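Local coordinates for protein disulfide oxidoreductase (Xylella fastidiosa, PDB 2REM) that probably catalyses thiol-disulfide exchange in the periplasm as a DsbA-type member of the thioredoxin family, introducing disulfide bonds into substrate proteins, at residues L176-T179 against D180-S184; S103-I106 against Q107-P111; A146-K150 against V151-G155. All blocks are in the same frame, centred on the assembly; numbering follows the deposited sequence. Where two conformers were deposited one is given.

Contact 1 of 3, residues L176-T179 against D180-S184; sequences LRIT and DYLVS
I178 and L182 lie side by side on one flank of a continuous helix, one turn apart and pointing the same way, with I178 CG2 4.1 Å from L182 CD1. The first shell beneath them is carbonyl oxygen as much as carbon: L182 CG sits 3.3 Å from I178 O, the same oxygen that accepts the L182 N-H at 2.9 Å. A second pair, T179 and V183, repeats the pattern at an oblique angle. V183 CG2, anti to its own carbonyl carbon, leans back along the helix to 3.3 Å from T179 O, while that oxygen takes the V183 N-H at 2.7 Å in a bond of 164°. D180 behaves differently. Its CG stands anti to the carbonyl carbon (chi1 -74°), which folds the carboxylate over the preceding turn so that L176 O lies 3.2 Å from D180 CG and almost equally far from both carboxylate oxygens. No hydrogen bond can join these acceptors; L176 O takes the D180 N-H instead. Y181 turns its ring the other way, with I178 O close to the plane at the ring edge. In the next shell, W50 NE1 holds D180 OD1, and T179 OG1 is bonded to T175 O, which would restrain its rotation, with the methyl CG2 4.1 Å from V183 CG2. L176 meets F43, L47 and W50 of helix 38-52, whereas T179 and V183 press on V29, L182 on Y165 and V167, and Y181 on L4 and P5. A regular run of i to i+4 bonds thus carries an apolar stripe onto the sheet, as expected of the C-terminal helix of a thioredoxin fold, which shares one sheet face with the helix that begins at the CxxC motif.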
loop_
_atom_site.group_PDB
_atom_site.type_symbol
_atom_site.label_atom_id
_atom_site.label_comp_id
_atom_site.label_asym_id
_atom_site.label_seq_id
_atom_site.Cartn_x
_atom_site.Cartn_y
_atom_site.Cartn_z
ATOM N N LEU A 176 13.152 -5.817 0.245
ATOM C CA LEU A 176 12.999 -5.976 1.693
ATOM C C LEU A 176 14.324 -5.780 2.428
ATOM O O LEU A 176 14.342 -5.198 3.515
ATOM C CB LEU A 176 12.352 -7.318 2.031
ATOM C CG LEU A 176 10.846 -7.379 1.667
ATOM C CD1 LEU A 176 10.210 -8.683 2.151
ATOM C CD2 LEU A 176 10.056 -6.173 2.186
ATOM N N ARG A 177 15.419 -6.222 1.813
ATOM C CA ARG A 177 16.755 -6.036 2.370
ATOM C C ARG A 177 17.094 -4.551 2.422
ATOM O O ARG A 177 17.662 -4.075 3.392
ATOM C CB ARG A 177 17.811 -6.760 1.545
ATOM C CG ARG A 177 17.824 -8.287 1.716
ATOM C CD ARG A 177 19.003 -8.882 0.937
ATOM N NE ARG A 177 18.568 -9.952 0.037
ATOM C CZ ARG A 177 18.581 -9.868 -1.296
ATOM N NH1 ARG A 177 19.035 -8.772 -1.895
ATOM N NH2 ARG A 177 18.166 -10.890 -2.037
ATOM N N ILE A 178 16.734 -3.816 1.376
ATOM C CA ILE A 178 17.044 -2.383 1.332
ATOM C C ILE A 178 16.172 -1.686 2.370
ATOM O O ILE A 178 16.618 -0.755 3.052
ATOM C CB ILE A 178 16.790 -1.785 -0.082
ATOM C CG1 ILE A 178 17.742 -2.385 -1.122
ATOM C CG2 ILE A 178 16.837 -0.229 -0.077
ATOM C CD1 ILE A 178 17.168 -2.255 -2.540
ATOM N N THR A 179 14.927 -2.136 2.480
ATOM C CA THR A 179 14.005 -1.588 3.464
ATOM C C THR A 179 14.573 -1.803 4.868
ATOM O O THR A 179 14.583 -0.874 5.681
ATOM C CB THR A 179 12.617 -2.233 3.361
ATOM O OG1 THR A 179 12.118 -2.042 2.043
ATOM C CG2 THR A 179 11.648 -1.608 4.360
ATOM N N ASP A 180 15.048 -3.019 5.141
ATOM C CA ASP A 180 15.686 -3.346 6.427
ATOM C C ASP A 180 16.819 -2.387 6.734
ATOM O O ASP A 180 16.910 -1.850 7.838
ATOM C CB ASP A 180 16.236 -4.772 6.430
ATOM C CG ASP A 180 15.159 -5.806 6.534
ATOM O OD1 ASP A 180 14.031 -5.461 6.924
ATOM O OD2 ASP A 180 15.457 -6.970 6.230
ATOM N N TYR A 181 17.699 -2.192 5.754
ATOM C CA TYR A 181 18.815 -1.253 5.912
ATOM C C TYR A 181 18.318 0.155 6.279
ATOM O O TYR A 181 18.855 0.781 7.202
ATOM C CB TYR A 181 19.689 -1.206 4.634
ATOM C CG TYR A 181 20.558 0.027 4.559
ATOM C CD1 TYR A 181 20.124 1.165 3.891
ATOM C CD2 TYR A 181 21.797 0.068 5.205
ATOM C CE1 TYR A 181 20.913 2.310 3.834
ATOM C CE2 TYR A 181 22.584 1.200 5.168
ATOM C CZ TYR A 181 22.128 2.322 4.475
ATOM O OH TYR A 181 22.898 3.457 4.419
ATOM N N LEU A 182 17.322 0.645 5.539
ATOM C CA LEU A 182 16.785 2.000 5.750
ATOM C C LEU A 182 16.069 2.105 7.084
ATOM O O LEU A 182 16.181 3.129 7.764
ATOM C CB LEU A 182 15.805 2.404 4.642
ATOM C CG LEU A 182 16.365 2.556 3.224
ATOM C CD1 LEU A 182 15.189 2.692 2.259
ATOM C CD2 LEU A 182 17.296 3.774 3.167
ATOM N N VAL A 183 15.316 1.061 7.440
ATOM C CA VAL A 183 14.642 1.035 8.746
ATOM C C VAL A 183 15.670 1.032 9.881
ATOM O O VAL A 183 15.554 1.790 10.836
ATOM C CB VAL A 183 13.686 -0.158 8.895
ATOM C CG1 VAL A 183 13.327 -0.351 10.381
ATOM C CG2 VAL A 183 12.411 0.034 8.030
ATOM N N SER A 184 16.700 0.200 9.771
ATOM C CA SER A 184 17.746 0.186 10.795
ATOM C C SER A 184 18.479 1.509 10.893
ATOM O O SER A 184 18.874 1.945 11.993
ATOM C CB SER A 184 18.734 -0.929 10.513
ATOM O OG SER A 184 18.077 -2.161 10.710
#

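Contact 2 of 3, residues S103-I106 against Q107-P111; sequences SVPI and QNVGP
V109 closes back on V104 and P105 as the chain rounds a type II beta turn from I106 to V109, and one methyl does most of the work. V109 CG2 lies 4.0 Å from V104 CG1, meeting that side chain obliquely, and 4.1 Å from P105 CG, where valine and proline ring cross at about a right angle. The rotation of V109 explains this: CG2, anti to the backbone N, reaches back to the first limb of the loop, while CG1 is wedged between the two backbone branches (chi1 79°). Packing is tightest around P105 O, 3.3 Å from V109 CB; buried under aliphatic carbon, it is a polar atom without a partner in the model, which would probably carry some energetic cost. The crest of the turn offers a contrast. It is defined by its backbone angles, with I106 O 3.7 Å from V109 N and no hydrogen bond across the segments. Q107 and N108 are exposed, N108 adopting the positive phi (57°) that the third position of a type II turn calls for, and the Q107 chain bends at chi2 until OE1 comes within 3.9 Å of I106 CG2, a loose touch. Beyond the turn G110 is the N-cap of helix 111-119, and its N-H is bonded to E113 OE1. The loop bridges helices 87-101 and 111-119, with helix 71-83 as a third wall: V104 settles among M94, F74 and F117, V109 among P73, F74 and L114, and I106 leans on I98, V70 and T36.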
loop_
_atom_site.group_PDB
_atom_site.type_symbol
_atom_site.label_atom_id
_atom_site.label_comp_id
_atom_site.label_asym_id
_atom_site.label_seq_id
_atom_site.Cartn_x
_atom_site.Cartn_y
_atom_site.Cartn_z
ATOM N N SER A 103 -12.453 -13.397 -10.810
ATOM C CA SER A 103 -13.804 -13.194 -10.302
ATOM C C SER A 103 -14.112 -11.723 -10.050
ATOM O O SER A 103 -15.255 -11.340 -9.812
ATOM C CB SER A 103 -14.021 -14.011 -9.019
ATOM O OG SER A 103 -13.065 -13.614 -8.062
ATOM N N VAL A 104 -13.083 -10.885 -10.081
ATOM C CA VAL A 104 -13.297 -9.449 -10.019
ATOM C C VAL A 104 -12.519 -8.912 -11.230
ATOM O O VAL A 104 -11.326 -9.178 -11.361
ATOM C CB VAL A 104 -12.777 -8.832 -8.673
ATOM C CG1 VAL A 104 -12.786 -7.286 -8.709
ATOM C CG2 VAL A 104 -13.618 -9.314 -7.478
ATOM N N PRO A 105 -13.199 -8.168 -12.120
ATOM C CA PRO A 105 -12.540 -7.656 -13.326
ATOM C C PRO A 105 -11.661 -6.431 -13.033
ATOM O O PRO A 105 -11.908 -5.692 -12.084
ATOM C CB PRO A 105 -13.714 -7.271 -14.223
ATOM C CG PRO A 105 -14.803 -6.852 -13.244
ATOM C CD PRO A 105 -14.615 -7.764 -12.036
ATOM N N ILE A 106 -10.621 -6.229 -13.821
ATOM C CA ILE A 106 -9.836 -5.001 -13.702
ATOM C C ILE A 106 -10.574 -3.888 -14.467
ATOM O O ILE A 106 -10.885 -2.827 -13.911
ATOM C CB ILE A 106 -8.385 -5.201 -14.176
ATOM C CG1 ILE A 106 -7.609 -6.020 -13.136
ATOM C CG2 ILE A 106 -7.680 -3.849 -14.382
ATOM C CD1 ILE A 106 -6.282 -6.568 -13.627
ATOM N N GLN A 107 -10.914 -4.168 -15.721
ATOM C CA GLN A 107 -11.545 -3.175 -16.572
ATOM C C GLN A 107 -12.980 -2.940 -16.153
ATOM O O GLN A 107 -13.719 -3.886 -15.895
ATOM C CB GLN A 107 -11.469 -3.585 -18.047
ATOM C CG GLN A 107 -10.035 -3.806 -18.544
ATOM C CD GLN A 107 -9.155 -2.559 -18.462
ATOM O OE1 GLN A 107 -7.991 -2.630 -18.051
ATOM N NE2 GLN A 107 -9.703 -1.416 -18.864
ATOM N N ASN A 108 -13.327 -1.658 -16.037
ATOM C CA ASN A 108 -14.693 -1.190 -15.807
ATOM C C ASN A 108 -15.316 -1.776 -14.560
ATOM O O ASN A 108 -16.536 -1.906 -14.478
ATOM C CB ASN A 108 -15.598 -1.465 -17.010
ATOM C CG ASN A 108 -15.113 -0.785 -18.282
ATOM O OD1 ASN A 108 -14.602 0.350 -18.262
ATOM N ND2 ASN A 108 -15.259 -1.485 -19.397
ATOM N N VAL A 109 -14.476 -2.143 -13.597
ATOM C CA VAL A 109 -14.995 -2.599 -12.323
ATOM C C VAL A 109 -15.755 -1.452 -11.671
ATOM O O VAL A 109 -15.374 -0.281 -11.779
ATOM C CB VAL A 109 -13.878 -3.084 -11.370
ATOM C CG1 VAL A 109 -13.185 -1.905 -10.730
ATOM C CG2 VAL A 109 -14.459 -4.026 -10.322
ATOM N N GLY A 110 -16.844 -1.791 -11.003
ATOM C CA GLY A 110 -17.621 -0.793 -10.312
ATOM C C GLY A 110 -18.038 -1.237 -8.926
ATOM O O GLY A 110 -17.780 -2.382 -8.519
ATOM N N PRO A 111 -18.724 -0.339 -8.208
ATOM C CA PRO A 111 -19.163 -0.585 -6.865
ATOM C C PRO A 111 -20.044 -1.820 -6.797
ATOM O O PRO A 111 -20.089 -2.443 -5.761
ATOM C CB PRO A 111 -19.967 0.686 -6.503
ATOM C CG PRO A 111 -20.304 1.311 -7.816
ATOM C CD PRO A 111 -19.148 0.989 -8.696
#

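Contact 3 of 3, residues A146-K150 against V151-G155; sequences AYALK and VRPVG
R152 curls back over the last turn of helix 135-151 to meet the carbonyl of L149. It leaves the helical conformation with phi 63°, and from its CB the side chain sets CG 3.2 Å and then CD 3.3 Å from L149 O. Bends at chi2 and chi3 carry the guanidinium round, and NH2 reaches a water at 3.1 Å that lies at its edge, in plane; the same water donates to L149 O at 2.6 Å. One oxygen thus meets both the aliphatic stem and, through water, the charged end. The next carbonyl back, A148 O, accepts the R152 N-H at 2.8 Å and also touches P153 CD. On the buried side, in the modelled conformer of Y147, one of two, V151 CG2 sits over the ring centre, 3.6 Å from the centroid; this CH-pi contact, beside I32 and V160 of the sheet, depends on that conformer. The chemistry implies a helix end finished in two ways: L149 O, whose i+4 residue is P153 and has no N-H to give, is served by a water near a positive charge, which would probably suit the negative pole of the helix, while apolar contact fastens the inner face.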
loop_
_atom_site.group_PDB
_atom_site.type_symbol
_atom_site.label_atom_id
_atom_site.label_comp_id
_atom_site.label_asym_id
_atom_site.label_seq_id
_atom_site.Cartn_x
_atom_site.Cartn_y
_atom_site.Cartn_z
ATOM N N ALA A 146 -2.216 12.346 -2.979
ATOM C CA ALA A 146 -1.226 13.343 -2.594
ATOM C C ALA A 146 0.110 12.710 -2.233
ATOM O O ALA A 146 1.175 13.213 -2.623
ATOM C CB ALA A 146 -1.752 14.233 -1.449
ATOM N N TYR A 147 0.049 11.589 -1.523
ATOM C CA TYR A 147 1.261 10.895 -1.129
ATOM C C TYR A 147 2.003 10.348 -2.353
ATOM O O TYR A 147 3.220 10.513 -2.458
ATOM C CB TYR A 147 0.930 9.812 -0.107
ATOM C CG TYR A 147 2.111 9.096 0.471
ATOM C CD1 TYR A 147 2.964 9.697 1.408
ATOM C CD2 TYR A 147 2.341 7.783 0.123
ATOM C CE1 TYR A 147 4.038 8.964 1.948
ATOM C CE2 TYR A 147 3.374 7.093 0.619
ATOM C CZ TYR A 147 4.220 7.656 1.514
ATOM O OH TYR A 147 5.237 6.831 1.951
ATOM N N ALA A 148 1.277 9.745 -3.294
ATOM C CA ALA A 148 1.897 9.317 -4.542
ATOM C C ALA A 148 2.504 10.489 -5.317
ATOM O O ALA A 148 3.609 10.342 -5.873
ATOM C CB ALA A 148 0.930 8.540 -5.402
ATOM N N LEU A 149 1.822 11.644 -5.339
ATOM C CA LEU A 149 2.367 12.843 -6.002
ATOM C C LEU A 149 3.677 13.330 -5.377
ATOM O O LEU A 149 4.579 13.776 -6.078
ATOM C CB LEU A 149 1.349 13.993 -6.048
ATOM C CG LEU A 149 0.248 13.889 -7.119
ATOM C CD1 LEU A 149 -0.792 15.009 -6.980
ATOM C CD2 LEU A 149 0.837 13.924 -8.534
ATOM N N LYS A 150 3.756 13.264 -4.054
ATOM C CA LYS A 150 4.948 13.632 -3.290
ATOM C C LYS A 150 6.069 12.595 -3.473
ATOM O O LYS A 150 7.231 12.942 -3.749
ATOM C CB LYS A 150 4.561 13.677 -1.809
ATOM C CG LYS A 150 5.614 14.246 -0.878
ATOM C CD LYS A 150 5.064 15.528 -0.266
ATOM C CE LYS A 150 6.050 16.189 0.675
ATOM N NZ LYS A 150 5.951 17.668 0.522
ATOM N N VAL A 151 5.711 11.329 -3.306
ATOM C CA VAL A 151 6.674 10.234 -3.359
ATOM C C VAL A 151 7.243 10.040 -4.764
ATOM O O VAL A 151 8.457 9.837 -4.934
ATOM C CB VAL A 151 6.060 8.933 -2.822
ATOM C CG1 VAL A 151 6.906 7.713 -3.211
ATOM C CG2 VAL A 151 5.898 9.032 -1.318
ATOM N N ARG A 152 6.363 10.128 -5.756
ATOM C CA ARG A 152 6.710 9.977 -7.187
ATOM C C ARG A 152 7.249 8.581 -7.496
ATOM O O ARG A 152 8.364 8.418 -8.014
ATOM C CB ARG A 152 7.676 11.061 -7.659
ATOM C CG ARG A 152 7.133 12.472 -7.521
ATOM C CD ARG A 152 6.275 12.862 -8.717
ATOM N NE ARG A 152 7.143 13.072 -9.873
ATOM C CZ ARG A 152 7.800 14.200 -10.145
ATOM N NH1 ARG A 152 8.578 14.247 -11.216
ATOM N NH2 ARG A 152 7.671 15.294 -9.380
ATOM N N PRO A 153 6.444 7.566 -7.180
ATOM C CA PRO A 153 6.873 6.215 -7.445
ATOM C C PRO A 153 6.836 5.994 -8.947
ATOM O O PRO A 153 6.116 6.695 -9.650
ATOM C CB PRO A 153 5.790 5.371 -6.756
ATOM C CG PRO A 153 4.527 6.229 -6.869
ATOM C CD PRO A 153 5.087 7.617 -6.584
ATOM N N VAL A 154 7.653 5.071 -9.424
ATOM C CA VAL A 154 7.531 4.543 -10.771
ATOM C C VAL A 154 7.084 3.093 -10.537
ATOM O O VAL A 154 7.903 2.199 -10.232
ATOM C CB VAL A 154 8.875 4.633 -11.538
ATOM C CG1 VAL A 154 8.856 3.818 -12.826
ATOM C CG2 VAL A 154 9.194 6.072 -11.860
ATOM N N GLY A 155 5.782 2.878 -10.625
ATOM C CA GLY A 155 5.240 1.541 -10.528
ATOM C C GLY A 155 5.110 1.062 -9.099
ATOM O O GLY A 155 5.412 1.786 -8.128
HETATM O O HOH W 1 6.480 15.508 -6.546
#

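The three contacts fall in series along the chain and do not touch. Contacts 1 and 2 lie on opposite sides of the chain's centre, their centres 35 Å apart; contact 3 is nearer to both, with nearest atoms about 11 Å from contact 1 and about 14 Å from contact 2. Each relates differently to the CxxC pair C37 and C40, which is not disulfide-bonded in this structure. Contact 2 reaches T36, next to C37, through I106. Contact 1 packs on helix 38-52, from F43 to W50; that helix carries C40. Contact 3 packs on the other sheet face and leads toward strand 158-161, which, as in relatives, probably follows the cis-proline loop facing the cysteines.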